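Local coordinates for protein FdxN element excision controlling factor XisI (Anabaena variabilis ATCC 29413, PDB 2NVM) that probably acts with XisF and XisH to control excision of the fdxN element, a site-specific recombination of nitrogen-fixation genes in cyanobacteria, at residues Y56-C61 against I72-Q77; I83-D88 against I108-H113; L5-H10 against A101-T106. One frame throughout, in Å; residues are numbered along the deposited sequence.

Contact 1: Y56-C61 against I72-Q77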
loop_
_atom_site.group_PDB
_atom_site.type_symbol
_atom_site.label_atom_id
_atom_site.label_comp_id
_atom_site.label_asym_id
_atom_site.label_seq_id
_atom_site.Cartn_x
_atom_site.Cartn_y
_atom_site.Cartn_z
ATOM N N TYR B 56 -1.605 -3.383 -5.349
ATOM C CA TYR B 56 -2.562 -2.311 -5.665
ATOM C C TYR B 56 -3.247 -1.921 -4.366
ATOM O O TYR B 56 -4.009 -2.716 -3.813
ATOM C CB TYR B 56 -3.583 -2.835 -6.714
ATOM C CG TYR B 56 -2.889 -3.444 -7.921
ATOM C CD1 TYR B 56 -2.447 -2.646 -8.988
ATOM C CD2 TYR B 56 -2.620 -4.824 -7.968
ATOM C CE1 TYR B 56 -1.761 -3.216 -10.093
ATOM C CE2 TYR B 56 -1.945 -5.404 -9.070
ATOM C CZ TYR B 56 -1.509 -4.602 -10.115
ATOM O OH TYR B 56 -0.851 -5.186 -11.167
ATOM N N LEU B 57 -3.000 -0.704 -3.891
ATOM C CA LEU B 57 -3.540 -0.261 -2.615
ATOM C C LEU B 57 -4.090 1.160 -2.606
ATOM O O LEU B 57 -3.554 2.045 -3.241
ATOM C CB LEU B 57 -2.452 -0.455 -1.563
ATOM C CG LEU B 57 -2.802 -0.155 -0.091
ATOM C CD1 LEU B 57 -2.307 -1.256 0.843
ATOM C CD2 LEU B 57 -2.332 1.246 0.317
ATOM N N TRP B 58 -5.173 1.326 -1.862
ATOM C CA TRP B 58 -5.864 2.562 -1.639
ATOM C C TRP B 58 -5.960 2.710 -0.126
ATOM O O TRP B 58 -6.526 1.839 0.558
ATOM C CB TRP B 58 -7.243 2.520 -2.341
ATOM C CG TRP B 58 -8.234 3.573 -1.965
ATOM C CD1 TRP B 58 -7.964 4.824 -1.483
ATOM C CD2 TRP B 58 -9.654 3.531 -2.186
ATOM N NE1 TRP B 58 -9.124 5.523 -1.314
ATOM C CE2 TRP B 58 -10.181 4.770 -1.733
ATOM C CE3 TRP B 58 -10.539 2.559 -2.689
ATOM C CZ2 TRP B 58 -11.560 5.073 -1.763
ATOM C CZ3 TRP B 58 -11.934 2.856 -2.726
ATOM C CH2 TRP B 58 -12.424 4.109 -2.257
ATOM N N LEU B 59 -5.385 3.806 0.377
ATOM C CA LEU B 59 -5.427 4.152 1.788
ATOM C C LEU B 59 -5.774 5.609 1.981
ATOM O O LEU B 59 -5.757 6.376 1.028
ATOM C CB LEU B 59 -4.079 3.831 2.451
ATOM C CG LEU B 59 -2.752 4.474 2.010
ATOM C CD1 LEU B 59 -2.681 5.963 2.200
ATOM C CD2 LEU B 59 -1.632 3.836 2.836
ATOM N N CYS B 60 -6.112 5.960 3.215
ATOM C CA CYS B 60 -6.304 7.354 3.626
ATOM C C CYS B 60 -5.291 7.624 4.753
ATOM O O CYS B 60 -4.995 6.745 5.567
ATOM C CB CYS B 60 -7.738 7.685 4.014
ATOM S SG CYS B 60 -8.325 6.865 5.401
ATOM N N CYS B 61 -4.732 8.820 4.751
ATOM C CA CYS B 61 -3.731 9.208 5.722
ATOM C C CYS B 61 -3.763 10.709 5.999
ATOM O O CYS B 61 -3.947 11.515 5.076
ATOM C CB CYS B 61 -2.354 8.760 5.214
ATOM S SG CYS B 61 -0.957 9.094 6.271
ATOM N N ILE B 72 -5.994 1.487 5.621
ATOM C CA ILE B 72 -6.113 0.781 4.321
ATOM C C ILE B 72 -7.606 0.632 4.027
ATOM O O ILE B 72 -8.342 0.143 4.891
ATOM C CB ILE B 72 -5.386 -0.583 4.352
ATOM C CG1 ILE B 72 -3.875 -0.335 4.572
ATOM C CG2 ILE B 72 -5.672 -1.418 3.046
ATOM C CD1 ILE B 72 -3.038 -1.592 4.693
ATOM N N ILE B 73 -8.026 1.099 2.834
ATOM C CA ILE B 73 -9.417 1.053 2.357
ATOM C C ILE B 73 -9.625 -0.170 1.465
ATOM O O ILE B 73 -10.581 -0.923 1.641
ATOM C CB ILE B 73 -9.800 2.309 1.480
ATOM C CG1 ILE B 73 -9.586 3.633 2.225
ATOM C CG2 ILE B 73 -11.253 2.226 0.982
ATOM C CD1 ILE B 73 -10.424 3.795 3.444
ATOM N N LEU B 74 -8.737 -0.331 0.479
ATOM C CA LEU B 74 -8.799 -1.416 -0.494
ATOM C C LEU B 74 -7.387 -1.847 -0.836
ATOM O O LEU B 74 -6.543 -0.995 -1.150
ATOM C CB LEU B 74 -9.559 -0.913 -1.732
ATOM C CG LEU B 74 -10.063 -1.818 -2.865
ATOM C CD1 LEU B 74 -10.873 -2.978 -2.354
ATOM C CD2 LEU B 74 -10.923 -0.982 -3.822
ATOM N N TYR B 75 -7.134 -3.156 -0.736
ATOM C CA TYR B 75 -5.831 -3.732 -1.003
ATOM C C TYR B 75 -5.996 -5.047 -1.765
ATOM O O TYR B 75 -6.643 -5.983 -1.288
ATOM C CB TYR B 75 -5.014 -3.880 0.312
ATOM C CG TYR B 75 -3.669 -4.574 0.188
ATOM C CD1 TYR B 75 -2.857 -4.431 -0.971
ATOM C CD2 TYR B 75 -3.137 -5.295 1.273
ATOM C CE1 TYR B 75 -1.614 -5.073 -1.081
ATOM C CE2 TYR B 75 -1.898 -5.933 1.181
ATOM C CZ TYR B 75 -1.134 -5.805 -0.007
ATOM O OH TYR B 75 0.090 -6.401 -0.132
ATOM N N LEU B 76 -5.390 -5.079 -2.949
ATOM C CA LEU B 76 -5.418 -6.215 -3.857
ATOM C C LEU B 76 -4.006 -6.541 -4.318
ATOM O O LEU B 76 -3.189 -5.628 -4.514
ATOM C CB LEU B 76 -6.258 -5.867 -5.093
ATOM C CG LEU B 76 -7.678 -5.327 -4.882
ATOM C CD1 LEU B 76 -8.314 -4.980 -6.201
ATOM C CD2 LEU B 76 -8.538 -6.326 -4.182
ATOM N N GLN B 77 -3.716 -7.831 -4.441
ATOM C CA GLN B 77 -2.459 -8.315 -5.001
ATOM C C GLN B 77 -2.699 -9.547 -5.895
ATOM O O GLN B 77 -3.673 -10.277 -5.695
ATOM C CB GLN B 77 -1.373 -8.595 -3.945
ATOM C CG GLN B 77 -1.678 -9.703 -2.946
ATOM C CD GLN B 77 -0.486 -10.327 -2.241
ATOM O OE1 GLN B 77 0.686 -9.995 -2.475
ATOM N NE2 GLN B 77 -0.791 -11.301 -1.394
#

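Contact 2: I83-D88 against I108-H113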
loop_
_atom_site.group_PDB
_atom_site.type_symbol
_atom_site.label_atom_id
_atom_site.label_comp_id
_atom_site.label_asym_id
_atom_site.label_seq_id
_atom_site.Cartn_x
_atom_site.Cartn_y
_atom_site.Cartn_z
ATOM N N ILE B 83 -5.920 -13.501 -7.795
ATOM C CA ILE B 83 -6.211 -12.180 -7.241
ATOM C C ILE B 83 -6.570 -12.389 -5.773
ATOM O O ILE B 83 -7.505 -13.111 -5.467
ATOM C CB ILE B 83 -7.375 -11.477 -8.014
ATOM C CG1 ILE B 83 -6.949 -11.221 -9.482
ATOM C CG2 ILE B 83 -7.802 -10.173 -7.330
ATOM C CD1 ILE B 83 -8.044 -10.740 -10.383
ATOM N N TRP B 84 -5.809 -11.750 -4.886
ATOM C CA TRP B 84 -6.008 -11.795 -3.435
ATOM C C TRP B 84 -6.630 -10.479 -3.016
ATOM O O TRP B 84 -6.001 -9.457 -3.208
ATOM C CB TRP B 84 -4.671 -11.962 -2.716
ATOM C CG TRP B 84 -4.136 -13.322 -2.757
ATOM C CD1 TRP B 84 -3.631 -13.983 -3.833
ATOM C CD2 TRP B 84 -4.040 -14.209 -1.651
ATOM N NE1 TRP B 84 -3.242 -15.251 -3.473
ATOM C CE2 TRP B 84 -3.468 -15.415 -2.132
ATOM C CE3 TRP B 84 -4.385 -14.106 -0.291
ATOM C CZ2 TRP B 84 -3.236 -16.529 -1.290
ATOM C CZ3 TRP B 84 -4.153 -15.192 0.551
ATOM C CH2 TRP B 84 -3.575 -16.399 0.047
ATOM N N ILE B 85 -7.850 -10.509 -2.480
ATOM C CA ILE B 85 -8.528 -9.312 -1.950
ATOM C C ILE B 85 -8.171 -9.345 -0.459
ATOM O O ILE B 85 -8.759 -10.112 0.313
ATOM C CB ILE B 85 -10.046 -9.291 -2.183
ATOM C CG1 ILE B 85 -10.382 -9.513 -3.676
ATOM C CG2 ILE B 85 -10.623 -7.964 -1.655
ATOM C CD1 ILE B 85 -11.880 -9.560 -3.980
ATOM N N GLU B 86 -7.151 -8.560 -0.096
ATOM C CA GLU B 86 -6.642 -8.455 1.286
ATOM C C GLU B 86 -7.450 -7.494 2.164
ATOM O O GLU B 86 -7.440 -7.618 3.366
ATOM C CB GLU B 86 -5.186 -7.993 1.278
ATOM C CG GLU B 86 -4.191 -8.818 0.422
ATOM C CD GLU B 86 -3.871 -10.213 0.928
ATOM O OE1 GLU B 86 -4.554 -10.770 1.802
ATOM O OE2 GLU B 86 -2.920 -10.808 0.401
ATOM N N GLU B 87 -8.080 -6.493 1.569
ATOM C CA GLU B 87 -8.903 -5.528 2.302
ATOM C C GLU B 87 -9.912 -4.996 1.308
ATOM O O GLU B 87 -9.538 -4.693 0.167
ATOM C CB GLU B 87 -8.034 -4.399 2.884
ATOM C CG GLU B 87 -8.778 -3.339 3.731
ATOM C CD GLU B 87 -9.482 -3.901 4.982
ATOM O OE1 GLU B 87 -8.850 -4.669 5.731
ATOM O OE2 GLU B 87 -10.667 -3.546 5.223
ATOM N N ASP B 88 -11.171 -4.910 1.740
ATOM C CA ASP B 88 -12.279 -4.489 0.915
ATOM C C ASP B 88 -13.220 -3.574 1.693
ATOM O O ASP B 88 -13.610 -3.915 2.811
ATOM C CB ASP B 88 -13.059 -5.754 0.473
ATOM C CG ASP B 88 -14.264 -5.445 -0.449
ATOM O OD1 ASP B 88 -14.170 -4.517 -1.275
ATOM O OD2 ASP B 88 -15.293 -6.145 -0.349
ATOM N N ILE B 108 -9.937 -15.945 -7.440
ATOM C CA ILE B 108 -10.217 -14.866 -6.481
ATOM C C ILE B 108 -10.090 -15.474 -5.064
ATOM O O ILE B 108 -10.751 -16.448 -4.777
ATOM C CB ILE B 108 -11.650 -14.270 -6.662
ATOM C CG1 ILE B 108 -11.836 -13.704 -8.083
ATOM C CG2 ILE B 108 -11.924 -13.173 -5.619
ATOM C CD1 ILE B 108 -13.205 -13.080 -8.352
ATOM N N ILE B 109 -9.239 -14.900 -4.212
ATOM C CA ILE B 109 -9.043 -15.343 -2.816
ATOM C C ILE B 109 -9.378 -14.178 -1.886
ATOM O O ILE B 109 -8.857 -13.067 -2.067
ATOM C CB ILE B 109 -7.587 -15.799 -2.534
ATOM C CG1 ILE B 109 -7.202 -16.943 -3.478
ATOM C CG2 ILE B 109 -7.428 -16.238 -1.067
ATOM C CD1 ILE B 109 -5.835 -17.467 -3.285
ATOM N N LEU B 110 -10.237 -14.439 -0.901
ATOM C CA LEU B 110 -10.582 -13.451 0.110
ATOM C C LEU B 110 -9.575 -13.613 1.229
ATOM O O LEU B 110 -9.780 -14.376 2.173
ATOM C CB LEU B 110 -12.031 -13.576 0.587
ATOM C CG LEU B 110 -13.077 -13.455 -0.521
ATOM C CD1 LEU B 110 -14.463 -13.547 0.119
ATOM C CD2 LEU B 110 -12.936 -12.161 -1.378
ATOM N N GLY B 111 -8.449 -12.908 1.072
ATOM C CA GLY B 111 -7.360 -12.849 2.036
ATOM C C GLY B 111 -7.808 -12.319 3.381
ATOM O O GLY B 111 -7.291 -12.749 4.394
ATOM N N PHE B 112 -8.775 -11.392 3.392
ATOM C CA PHE B 112 -9.374 -10.893 4.649
ATOM C C PHE B 112 -10.239 -11.945 5.396
ATOM O O PHE B 112 -10.622 -11.690 6.529
ATOM C CB PHE B 112 -10.119 -9.561 4.470
ATOM C CG PHE B 112 -11.390 -9.653 3.700
ATOM C CD1 PHE B 112 -12.611 -9.853 4.363
ATOM C CD2 PHE B 112 -11.399 -9.471 2.321
ATOM C CE1 PHE B 112 -13.818 -9.913 3.644
ATOM C CE2 PHE B 112 -12.594 -9.518 1.595
ATOM C CZ PHE B 112 -13.809 -9.746 2.258
ATOM N N HIS B 113 -10.639 -13.051 4.745
ATOM C CA HIS B 113 -11.300 -14.169 5.452
ATOM C C HIS B 113 -10.171 -15.055 5.994
ATOM O O HIS B 113 -9.154 -15.178 5.367
ATOM C CB HIS B 113 -12.216 -15.013 4.567
ATOM C CG HIS B 113 -13.501 -14.348 4.191
ATOM N ND1 HIS B 113 -14.088 -13.366 4.961
ATOM C CD2 HIS B 113 -14.404 -14.660 3.235
ATOM C CE1 HIS B 113 -15.245 -13.025 4.427
ATOM N NE2 HIS B 113 -15.466 -13.802 3.384
#

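Contact 3: L5-H10 against A101-T106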
loop_
_atom_site.group_PDB
_atom_site.type_symbol
_atom_site.label_atom_id
_atom_site.label_comp_id
_atom_site.label_asym_id
_atom_site.label_seq_id
_atom_site.Cartn_x
_atom_site.Cartn_y
_atom_site.Cartn_z
ATOM N N LEU B 5 -2.517 -13.027 -16.941
ATOM C CA LEU B 5 -1.961 -12.009 -16.036
ATOM C C LEU B 5 -2.196 -10.548 -16.467
ATOM O O LEU B 5 -2.608 -9.736 -15.641
ATOM C CB LEU B 5 -0.464 -12.267 -15.746
ATOM C CG LEU B 5 -0.097 -13.222 -14.597
ATOM C CD1 LEU B 5 -0.221 -12.502 -13.228
ATOM C CD2 LEU B 5 -0.889 -14.540 -14.615
ATOM N N THR B 6 -1.934 -10.230 -17.736
ATOM C CA THR B 6 -2.149 -8.862 -18.286
ATOM C C THR B 6 -3.626 -8.425 -18.191
ATOM O O THR B 6 -3.917 -7.269 -17.863
ATOM C CB THR B 6 -1.634 -8.716 -19.744
ATOM O OG1 THR B 6 -2.056 -9.850 -20.496
ATOM C CG2 THR B 6 -0.126 -8.676 -19.785
ATOM N N HIS B 7 -4.532 -9.360 -18.476
ATOM C CA HIS B 7 -5.982 -9.141 -18.346
ATOM C C HIS B 7 -6.357 -8.861 -16.873
ATOM O O HIS B 7 -7.099 -7.921 -16.589
ATOM C CB HIS B 7 -6.768 -10.342 -18.906
ATOM C CG HIS B 7 -8.224 -10.309 -18.584
ATOM N ND1 HIS B 7 -9.065 -9.331 -19.068
ATOM C CD2 HIS B 7 -8.984 -11.118 -17.814
ATOM C CE1 HIS B 7 -10.283 -9.540 -18.606
ATOM N NE2 HIS B 7 -10.260 -10.619 -17.842
ATOM N N TYR B 8 -5.829 -9.689 -15.974
ATOM C CA TYR B 8 -6.031 -9.558 -14.516
ATOM C C TYR B 8 -5.491 -8.231 -13.983
ATOM O O TYR B 8 -6.142 -7.613 -13.142
ATOM C CB TYR B 8 -5.391 -10.745 -13.767
ATOM C CG TYR B 8 -6.147 -12.063 -13.794
ATOM C CD1 TYR B 8 -7.055 -12.401 -14.832
ATOM C CD2 TYR B 8 -5.864 -13.056 -12.829
ATOM C CE1 TYR B 8 -7.712 -13.639 -14.856
ATOM C CE2 TYR B 8 -6.527 -14.317 -12.857
ATOM C CZ TYR B 8 -7.444 -14.589 -13.877
ATOM O OH TYR B 8 -8.101 -15.794 -13.951
ATOM N N ARG B 9 -4.310 -7.815 -14.464
ATOM C CA ARG B 9 -3.694 -6.521 -14.092
ATOM C C ARG B 9 -4.591 -5.355 -14.497
ATOM O O ARG B 9 -4.917 -4.521 -13.664
ATOM C CB ARG B 9 -2.303 -6.329 -14.728
ATOM C CG ARG B 9 -1.194 -7.141 -14.093
ATOM C CD ARG B 9 0.125 -6.778 -14.734
ATOM N NE ARG B 9 1.274 -7.408 -14.078
ATOM C CZ ARG B 9 1.843 -8.582 -14.392
ATOM N NH1 ARG B 9 1.424 -9.345 -15.409
ATOM N NH2 ARG B 9 2.896 -8.992 -13.673
ATOM N N HIS B 10 -4.984 -5.338 -15.773
ATOM C CA HIS B 10 -5.888 -4.316 -16.350
ATOM C C HIS B 10 -7.212 -4.246 -15.586
ATOM O O HIS B 10 -7.652 -3.149 -15.227
ATOM C CB HIS B 10 -6.134 -4.608 -17.846
ATOM C CG HIS B 10 -7.129 -3.698 -18.512
ATOM N ND1 HIS B 10 -6.807 -2.430 -18.954
ATOM C CD2 HIS B 10 -8.425 -3.899 -18.861
ATOM C CE1 HIS B 10 -7.869 -1.879 -19.521
ATOM N NE2 HIS B 10 -8.863 -2.750 -19.481
ATOM N N ALA B 101 -15.758 -9.333 -15.649
ATOM C CA ALA B 101 -14.540 -9.266 -16.478
ATOM C C ALA B 101 -13.988 -10.674 -16.852
ATOM O O ALA B 101 -12.877 -10.759 -17.340
ATOM C CB ALA B 101 -13.452 -8.418 -15.785
ATOM N N GLY B 102 -14.743 -11.760 -16.634
ATOM C CA GLY B 102 -14.309 -13.120 -16.978
ATOM C C GLY B 102 -13.235 -13.732 -16.098
ATOM O O GLY B 102 -12.512 -14.622 -16.544
ATOM N N ILE B 103 -13.123 -13.256 -14.857
ATOM C CA ILE B 103 -12.173 -13.788 -13.886
ATOM C C ILE B 103 -13.008 -14.854 -13.175
ATOM O O ILE B 103 -14.067 -14.519 -12.623
ATOM C CB ILE B 103 -11.662 -12.720 -12.883
ATOM C CG1 ILE B 103 -11.034 -11.539 -13.638
ATOM C CG2 ILE B 103 -10.648 -13.338 -11.892
ATOM C CD1 ILE B 103 -10.480 -10.438 -12.752
ATOM N N PRO B 104 -12.571 -16.136 -13.203
ATOM C CA PRO B 104 -13.344 -17.176 -12.510
ATOM C C PRO B 104 -13.165 -17.066 -10.990
ATOM O O PRO B 104 -12.116 -16.567 -10.530
ATOM C CB PRO B 104 -12.742 -18.479 -13.051
ATOM C CG PRO B 104 -11.332 -18.133 -13.309
ATOM C CD PRO B 104 -11.356 -16.708 -13.814
ATOM N N GLN B 105 -14.178 -17.522 -10.241
ATOM C CA GLN B 105 -14.165 -17.515 -8.752
ATOM C C GLN B 105 -12.982 -18.287 -8.145
ATOM O O GLN B 105 -12.525 -17.939 -7.057
ATOM C CB GLN B 105 -15.481 -18.037 -8.155
ATOM C CG GLN B 105 -16.714 -17.218 -8.501
ATOM N N THR B 106 -12.492 -19.311 -8.862
ATOM C CA THR B 106 -11.313 -20.097 -8.447
ATOM C C THR B 106 -9.994 -19.302 -8.458
ATOM O O THR B 106 -9.020 -19.781 -7.870
ATOM C CB THR B 106 -11.122 -21.389 -9.295
ATOM O OG1 THR B 106 -10.872 -21.049 -10.666
ATOM C CG2 THR B 106 -12.351 -22.285 -9.192
#

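Contact 1: Y56-C61 against I72-Q77
Ile73 sets a methyl over the indole of Trp58: in the modelled conformer of Ile73, one of two, CG2 stands over one face of the indole, 3.6 Å from the centroid of the six-membered ring and only 5° off its normal, a CH-pi contact. CG of Trp58 lies anti to the backbone N (chi1 166°), which helps turn the ring toward the side chains of Ile73 and Leu74. Leu74 approaches the same ring differently, its CD2 lying at the edge, in the ring plane, 3.7 Å from CE3 of Trp58. That two consecutive residues face one tryptophan is the mark of a classic beta bulge. Here it interrupts the antiparallel pairing of 56-61 with 72-77, and Trp58 O accepts from both Ile73 N and Leu74 N, at 2.8 and 3.1 Å respectively. Beyond the bulge the ladder is regular, with Tyr56 and Leu76 forming a hydrogen-bonded pair. On the other side of the sheet, CD1 of Leu57 leans over a face of the Tyr75 ring, 3.6 Å from its CG, and also touches CD1 of Ile72. Leu57 and Tyr75 on this side pack on Leu59 of the second subunit, whereas on the face of Trp58 and Leu74, Tyr56 lies against helix 4-23 of the same chain. Because Trp58 O holds two N-H donors, the extra residue of the bulge is accommodated with both amides bonded.

Contact 2: I83-D88 against I108-H113
Trp84 and Ile109 lie side by side on one side of a parallel strand pair and point the same way, with the methyls of Ile109 over the indole. Ile109 can be followed outward. Its CB sits 4.0 Å from CD2 of Trp84, at the fusion of the two rings. From there CG2 passes over the six-membered ring, 3.8 Å from the centroid and 10° off the normal, a CH-pi contact. The other branch, with CG1 anti to the carbonyl carbon (chi1 -58°), ends in CD1, which presses on the same face 3.3 Å from CE2, tight packing for a methyl group. Were Trp84 replaced by an alanine, CG2 and CD1 of Ile109 would probably lose the ring face they pack on, and a gap would open over them. Beneath the side chains, Ile109 N donates to Ile83 O and Ile85 N to Ile109 O, both 2.8 Å long. On the opposite side of the sheet CD1 of Ile85 touches both CG2 of Ile108 and CD2 of Leu110. Strand 82-87, helix 93-100 and strand 108-110 form a beta-alpha-beta unit, and Val95 and Met98 of the helix cover this side. At the far end the chain turns at Gly111, where a side chain would collide with OE1 of Glu86, whose carboxylate forms salt bridges to Arg68 and Arg46 of the second subunit. NE1 of Trp84 is buried with no hydrogen-bonding partner in the model, so its contact with Ile109 is one of packing alone, probably at some cost for the unpaired N-H.

Contact 3: L5-H10 against A101-T106
A partly buried helix-to-loop contact joins the N-terminal part of helix 4-23 to the loop that follows helix 93-100 and leads into strand 108-110. His7 and Tyr8, neighbours on the helix, divide the work: one makes a polar bond to the loop backbone, the other packs on its side chains. NE2 of His7 donates to Ala101 O at 2.7 Å, with the acceptor only 5° out of the imidazole plane. The bond is short but bent, 137° at the hydrogen. CG of His7 is anti to the backbone N (chi1 169°), which swings the ring out from the helix to meet this carbonyl. Ala101 is where helix 93-100 gives out, and the loop begins with a Schellman motif: Gly102, at positive phi, is its C-prime residue, with Ile103 N bonded to Met98 O and Gly102 N to Leu99 O. Ile103, whose N closes the motif, lays CG2 over one face of the Tyr8 ring, offset toward the rim and 4.0 Å from CZ. Its CG1 reaches CE1 of the same ring. Pro104 carries the packing to the phenol end, where its CD lies 3.4 Å from the hydroxyl oxygen OH of Tyr8. That hydroxyl is hydrogen-bonded to Asp107, just past the loop segment, while Ile83 of strand 82-87 packs on both Tyr8 and Ile103.

From the N terminus, helix 4-23 supplies the first half of contact 3, whose partner loop comes some ninety residues later, making it the longest closure of the three. Within that span contact 1 closes completely, a local antiparallel pairing of strands 55-61 and 67-79. The chain then turns into strand 82-87, which opens contact 2. Contact 2 closes only at strand 108-110, after the loop of contact 3, so these two cross. The sheet unites contacts 1 and 2, since strands 67-79 and 82-87 are neighbours in it, and both touch the second subunit. Ile108 meets Ile103, joining contact 2 to contact 3, while Tyr56 touches Arg9 of the helix.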